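Side-chain contacts in sepf-like protein (Archaeoglobus fulgidus, PDB 3ZIE), which probably acts in archaeal cell division as a SepF-type protein, the family identified as a membrane anchor for the Z ring: residues T9-V14 against L45-Q50; R19-G24 against E53-D58. The protein carries 1 engineered substitution. All blocks are in the same frame, centred on the assembly; numbering follows the deposited sequence.

Interaction 1 of 2, residues T9-V14 against L45-Q50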
loop_
_atom_site.group_PDB
_atom_site.type_symbol
_atom_site.label_atom_id
_atom_site.label_comp_id
_atom_site.label_asym_id
_atom_site.label_seq_id
_atom_site.Cartn_x
_atom_site.Cartn_y
_atom_site.Cartn_z
ATOM N N THR B 9 -9.423 14.336 0.131
ATOM C CA THR B 9 -9.595 15.682 -0.467
ATOM C C THR B 9 -9.881 16.796 0.558
ATOM O O THR B 9 -10.128 17.955 0.175
ATOM C CB THR B 9 -10.750 15.671 -1.489
ATOM O OG1 THR B 9 -11.883 15.023 -0.896
ATOM C CG2 THR B 9 -10.307 14.907 -2.736
ATOM N N GLY B 10 -9.821 16.450 1.845
ATOM C CA GLY B 10 -10.181 17.355 2.954
ATOM C C GLY B 10 -10.395 16.548 4.215
ATOM O O GLY B 10 -10.135 15.325 4.240
ATOM N N LEU B 11 -10.943 17.169 5.253
ATOM C CA LEU B 11 -11.111 16.470 6.517
ATOM C C LEU B 11 -12.287 15.460 6.531
ATOM O O LEU B 11 -12.403 14.636 7.434
ATOM C CB LEU B 11 -11.259 17.483 7.661
ATOM C CG LEU B 11 -9.929 18.040 8.211
ATOM C CD1 LEU B 11 -10.110 19.429 8.748
ATOM C CD2 LEU B 11 -9.450 17.117 9.322
ATOM N N ASN B 12 -13.136 15.489 5.513
ATOM C CA ASN B 12 -14.312 14.606 5.517
ATOM C C ASN B 12 -14.042 13.085 5.319
ATOM O O ASN B 12 -14.943 12.270 5.598
ATOM C CB ASN B 12 -15.339 15.091 4.489
ATOM C CG ASN B 12 -15.904 16.440 4.837
ATOM O OD1 ASN B 12 -16.115 17.308 3.955
ATOM N ND2 ASN B 12 -16.146 16.642 6.127
ATOM N N GLU B 13 -12.836 12.698 4.887
ATOM C CA GLU B 13 -12.476 11.244 4.770
ATOM C C GLU B 13 -11.912 10.601 6.039
ATOM O O GLU B 13 -11.853 9.369 6.167
ATOM C CB GLU B 13 -11.533 10.996 3.587
ATOM C CG GLU B 13 -12.161 11.332 2.226
ATOM C CD GLU B 13 -12.236 12.857 2.024
ATOM O OE1 GLU B 13 -11.165 13.496 2.025
ATOM O OE2 GLU B 13 -13.354 13.416 1.926
ATOM N N VAL B 14 -11.504 11.433 6.998
ATOM C CA VAL B 14 -10.840 10.936 8.220
ATOM C C VAL B 14 -11.742 10.017 9.016
ATOM O O VAL B 14 -11.304 8.955 9.403
ATOM C CB VAL B 14 -10.271 12.080 9.097
ATOM C CG1 VAL B 14 -9.932 11.558 10.532
ATOM C CG2 VAL B 14 -9.058 12.726 8.416
ATOM N N LEU B 45 -2.989 15.009 8.691
ATOM C CA LEU B 45 -1.863 14.159 9.109
ATOM C C LEU B 45 -1.766 14.120 10.650
ATOM O O LEU B 45 -1.395 13.082 11.249
ATOM C CB LEU B 45 -0.509 14.607 8.520
ATOM C CG LEU B 45 -0.204 14.405 7.045
ATOM C CD1 LEU B 45 1.130 15.128 6.602
ATOM C CD2 LEU B 45 -0.197 12.920 6.678
ATOM N N LYS B 46 -2.053 15.266 11.293
ATOM C CA LYS B 46 -2.152 15.243 12.756
ATOM C C LYS B 46 -3.209 14.184 13.205
ATOM O O LYS B 46 -2.959 13.363 14.084
ATOM C CB LYS B 46 -2.515 16.615 13.328
ATOM C CG LYS B 46 -2.850 16.593 14.868
ATOM C CD LYS B 46 -3.519 17.895 15.361
ATOM C CE LYS B 46 -4.983 18.092 14.812
ATOM N NZ LYS B 46 -6.082 17.347 15.573
ATOM N N ASP B 47 -4.390 14.224 12.610
ATOM C CA ASP B 47 -5.403 13.226 12.960
ATOM C C ASP B 47 -4.956 11.790 12.674
ATOM O O ASP B 47 -5.207 10.908 13.450
ATOM C CB ASP B 47 -6.734 13.497 12.262
ATOM C CG ASP B 47 -7.371 14.815 12.682
ATOM O OD1 ASP B 47 -7.013 15.431 13.726
ATOM O OD2 ASP B 47 -8.260 15.215 11.939
ATOM N N LEU B 48 -4.289 11.551 11.549
ATOM C CA LEU B 48 -3.946 10.175 11.183
ATOM C C LEU B 48 -2.781 9.645 12.018
ATOM O O LEU B 48 -2.757 8.462 12.369
ATOM C CB LEU B 48 -3.597 10.064 9.699
ATOM C CG LEU B 48 -4.779 10.391 8.760
ATOM C CD1 LEU B 48 -4.225 10.080 7.416
ATOM C CD2 LEU B 48 -5.964 9.517 9.104
ATOM N N ARG B 49 -1.827 10.526 12.353
ATOM C CA ARG B 49 -0.782 10.172 13.298
ATOM C C ARG B 49 -1.304 9.875 14.716
ATOM O O ARG B 49 -0.833 8.928 15.396
ATOM C CB ARG B 49 0.310 11.255 13.321
ATOM C CG ARG B 49 1.118 11.245 11.988
ATOM C CD ARG B 49 2.257 12.258 12.043
ATOM N NE ARG B 49 2.738 12.637 10.717
ATOM C CZ ARG B 49 3.470 11.858 9.917
ATOM N NH1 ARG B 49 3.834 10.639 10.300
ATOM N NH2 ARG B 49 3.855 12.313 8.734
ATOM N N GLN B 50 -2.246 10.669 15.178
ATOM C CA GLN B 50 -2.884 10.397 16.474
ATOM C C GLN B 50 -3.629 9.056 16.463
ATOM O O GLN B 50 -3.561 8.296 17.430
ATOM C CB GLN B 50 -3.844 11.529 16.858
ATOM C CG GLN B 50 -4.352 11.389 18.325
ATOM C CD GLN B 50 -3.212 11.334 19.357
ATOM O OE1 GLN B 50 -3.068 10.343 20.100
ATOM N NE2 GLN B 50 -2.376 12.359 19.371
#
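Leu11 lays its CD2 methyl against the carboxylate of Asp47, while Val14 meets the aliphatic part of the same residue, so that one aspartate receives two apolar groups. Both apolar side chains run roughly perpendicular to the aspartate. CD2 of Leu11 lies 3.4 Å from OD2 of Asp47; this is a van der Waals touch, and no hydrogen bond joins the two segments. Val14 touches the aspartate nearer the helix backbone: its CG1, anti to the backbone N (chi1 165°), stands 4.1 Å from CB of Asp47. The partly exposed aspartate thus offers a methylene to the buried valine and keeps its charge further out, where NZ of Lys46 forms a salt bridge with OD1 of Asp47 at 2.8 Å.

The contact joins the loop after strand 2-7, just where helix 14-22 starts, to the middle of helix 38-55. That loop is part of a beta-alpha-beta crossover between parallel strands 2-7 and 26-30. Leu11 reaches on to Arg43 and Val44 of helix 38-55, and Leu48, buried beside the contact, also packs on Ile59 of strand 58-62. Within the loop, OE1 of the buried Glu13 accepts the N-H of Thr9 at 2.7 Å, from 45° out of the carboxylate plane. A weak second bond comes from N of Gly10 to the same OE1 of Glu13, at 3.3 Å. Gly10 suits the bend, its phi of 163° being hard to reach with a side chain. Ser83 of the second subunit packs on Thr9 and Glu13.

Interaction 2 of 2, residues R19-G24 against E53-D58; sequences REIYDG and EDVKGD
With chi1 at -54°, Val55 splits its two methyls between two neighbours: CG1, anti to the carbonyl carbon, is directed to Tyr22, and CG2, lodged between the backbone N and the carbonyl carbon, to Ile21. On the other helix, Tyr22 has its ring anti to the carbonyl carbon (chi1 -76°), which lets the far part of the ring reach Val55, although the side chain does not start out in that direction. The methyls meet at 3.7 Å between CG2 of Ile21 and CG2 of Val55. Packing is tighter at the ring, where CE1 of Tyr22 lies 3.3 Å from CG1 of Val55. Farther out, OH of Tyr22 comes to 3.9 Å from CB of Asp54, and the ring and carboxylate planes are 23° apart; OH of Tyr22 and OD2 of Asp54, at 4.1 Å, form no hydrogen bond.

Here the last turns of helices 14-22 and 38-55 lie together, with Leu51 filling in against both Ile21 and Tyr22. Each helix ends in a Schellman motif. Gly24 readily takes the positive phi of the first, in which its N bonds to O of Ile21 at 2.9 Å; Lys56 takes the positive phi of the second, after which the chain enters strand 58-62. Thr72 holds the carbonyl of Val55 through its hydroxyl. Compact branched side chains suit the buried part, and a tyrosine suits the exposed rim, its ring packing on Val55 while its polar hydroxyl lies out beside Asp54. With no hydrogen bond or salt bridge across the segments, the contact probably rests on apolar burial and van der Waals fit.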
loop_
_atom_site.group_PDB
_atom_site.type_symbol
_atom_site.label_atom_id
_atom_site.label_comp_id
_atom_site.label_asym_id
_atom_site.label_seq_id
_atom_site.Cartn_x
_atom_site.Cartn_y
_atom_site.Cartn_z
ATOM N N ARG B 19 -12.631 4.437 11.041
ATOM C CA ARG B 19 -13.502 3.281 11.163
ATOM C C ARG B 19 -12.850 2.007 10.596
ATOM O O ARG B 19 -12.915 0.934 11.223
ATOM C CB ARG B 19 -14.865 3.515 10.475
ATOM C CG ARG B 19 -16.059 3.575 11.419
ATOM C CD ARG B 19 -17.370 4.029 10.669
ATOM N NE ARG B 19 -17.625 5.429 11.021
ATOM C CZ ARG B 19 -17.690 6.474 10.186
ATOM N NH1 ARG B 19 -17.617 6.345 8.856
ATOM N NH2 ARG B 19 -17.893 7.667 10.724
ATOM N N GLU B 20 -12.220 2.124 9.436
ATOM C CA GLU B 20 -11.517 0.959 8.813
ATOM C C GLU B 20 -10.338 0.426 9.655
ATOM O O GLU B 20 -10.207 -0.778 9.874
ATOM C CB GLU B 20 -11.074 1.331 7.373
ATOM C CG GLU B 20 -12.261 1.489 6.436
ATOM C CD GLU B 20 -12.873 0.117 6.048
ATOM O OE1 GLU B 20 -12.649 -0.877 6.763
ATOM O OE2 GLU B 20 -13.579 0.031 5.020
ATOM N N ILE B 21 -9.522 1.331 10.177
ATOM C CA ILE B 21 -8.408 0.988 11.079
ATOM C C ILE B 21 -8.910 0.304 12.370
ATOM O O ILE B 21 -8.367 -0.758 12.777
ATOM C CB ILE B 21 -7.519 2.276 11.390
ATOM C CG1 ILE B 21 -6.809 2.754 10.105
ATOM C CG2 ILE B 21 -6.479 1.971 12.506
ATOM C CD1 ILE B 21 -5.675 1.772 9.579
ATOM N N TYR B 22 -9.953 0.885 12.984
ATOM C CA TYR B 22 -10.600 0.296 14.149
ATOM C C TYR B 22 -11.194 -1.066 13.814
ATOM O O TYR B 22 -11.291 -1.916 14.683
ATOM C CB TYR B 22 -11.677 1.251 14.758
ATOM C CG TYR B 22 -11.059 2.410 15.562
ATOM C CD1 TYR B 22 -10.251 2.156 16.640
ATOM C CD2 TYR B 22 -11.279 3.750 15.225
ATOM C CE1 TYR B 22 -9.639 3.199 17.379
ATOM C CE2 TYR B 22 -10.669 4.811 15.983
ATOM C CZ TYR B 22 -9.845 4.497 17.039
ATOM O OH TYR B 22 -9.245 5.466 17.833
ATOM N N ASP B 23 -11.565 -1.288 12.560
ATOM C CA ASP B 23 -12.097 -2.586 12.129
ATOM C C ASP B 23 -10.972 -3.624 11.876
ATOM O O ASP B 23 -11.241 -4.755 11.477
ATOM C CB ASP B 23 -12.947 -2.453 10.848
ATOM C CG ASP B 23 -14.307 -1.851 11.078
ATOM O OD1 ASP B 23 -14.839 -1.850 12.190
ATOM O OD2 ASP B 23 -14.839 -1.335 10.095
ATOM N N GLY B 24 -9.711 -3.204 12.054
ATOM C CA GLY B 24 -8.579 -4.096 11.865
ATOM C C GLY B 24 -8.098 -4.152 10.416
ATOM O O GLY B 24 -7.323 -5.063 10.047
ATOM N N GLU B 53 -1.239 6.257 16.850
ATOM C CA GLU B 53 -0.824 6.144 18.267
ATOM C C GLU B 53 -1.917 5.512 19.111
ATOM O O GLU B 53 -1.671 4.692 20.004
ATOM C CB GLU B 53 -0.416 7.521 18.824
ATOM C CG GLU B 53 0.940 7.457 19.452
ATOM C CD GLU B 53 1.466 8.826 19.835
ATOM O OE1 GLU B 53 0.783 9.503 20.632
ATOM O OE2 GLU B 53 2.566 9.222 19.328
ATOM N N ASP B 54 -3.142 5.905 18.831
ATOM C CA ASP B 54 -4.290 5.395 19.569
ATOM C C ASP B 54 -4.491 3.922 19.413
ATOM O O ASP B 54 -4.996 3.308 20.338
ATOM C CB ASP B 54 -5.599 6.073 19.164
ATOM C CG ASP B 54 -5.660 7.523 19.627
ATOM O OD1 ASP B 54 -4.786 7.968 20.398
ATOM O OD2 ASP B 54 -6.562 8.212 19.176
ATOM N N VAL B 55 -4.119 3.353 18.275
ATOM C CA VAL B 55 -4.365 1.908 18.046
ATOM C C VAL B 55 -3.070 1.074 18.127
ATOM O O VAL B 55 -3.090 -0.143 17.887
ATOM C CB VAL B 55 -5.156 1.664 16.732
ATOM C CG1 VAL B 55 -6.446 2.484 16.692
ATOM C CG2 VAL B 55 -4.305 1.952 15.509
ATOM N N LYS B 56 -1.942 1.713 18.477
ATOM C CA LYS B 56 -0.615 1.091 18.362
ATOM C C LYS B 56 -0.361 0.566 16.951
ATOM O O LYS B 56 0.229 -0.526 16.766
ATOM C CB LYS B 56 -0.368 -0.014 19.409
ATOM C CG LYS B 56 -0.612 0.519 20.834
ATOM C CD LYS B 56 -0.287 -0.537 21.895
ATOM C CE LYS B 56 -0.442 0.058 23.311
ATOM N NZ LYS B 56 0.228 -0.828 24.401
ATOM N N GLY B 57 -0.749 1.375 15.962
ATOM C CA GLY B 57 -0.630 0.979 14.564
ATOM C C GLY B 57 0.573 1.745 14.034
ATOM O O GLY B 57 1.324 2.333 14.825
ATOM N N ASP B 58 0.791 1.684 12.721
ATOM C CA ASP B 58 1.905 2.349 12.106
ATOM C C ASP B 58 1.372 3.335 11.041
ATOM O O ASP B 58 0.230 3.200 10.562
ATOM C CB ASP B 58 2.783 1.293 11.460
ATOM C CG ASP B 58 4.219 1.714 11.349
ATOM O OD1 ASP B 58 4.539 2.905 11.630
ATOM O OD2 ASP B 58 5.050 0.826 10.965
#

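How the interactions relate
From the N terminus, strand 2-7 leads into the 9-14 loop, and helix 14-22 then carries the chain to 19-24; strand 26-30 follows, and helix 38-55 and the turn after it supply both later partners. Interaction 1 closes a loop by bringing 45-50 back to 9-14, and interaction 2 closes another by returning 53-58 to 19-24. Since the segments alternate along the chain, the two loops cross. Their centres are 13 Å apart, one at the start of helix 14-22 and the other at its end, so the two helices are joined at two levels. Together they pair the helix of the crossover between strands 2-7 and 26-30 with the helix leading to strand 58-62.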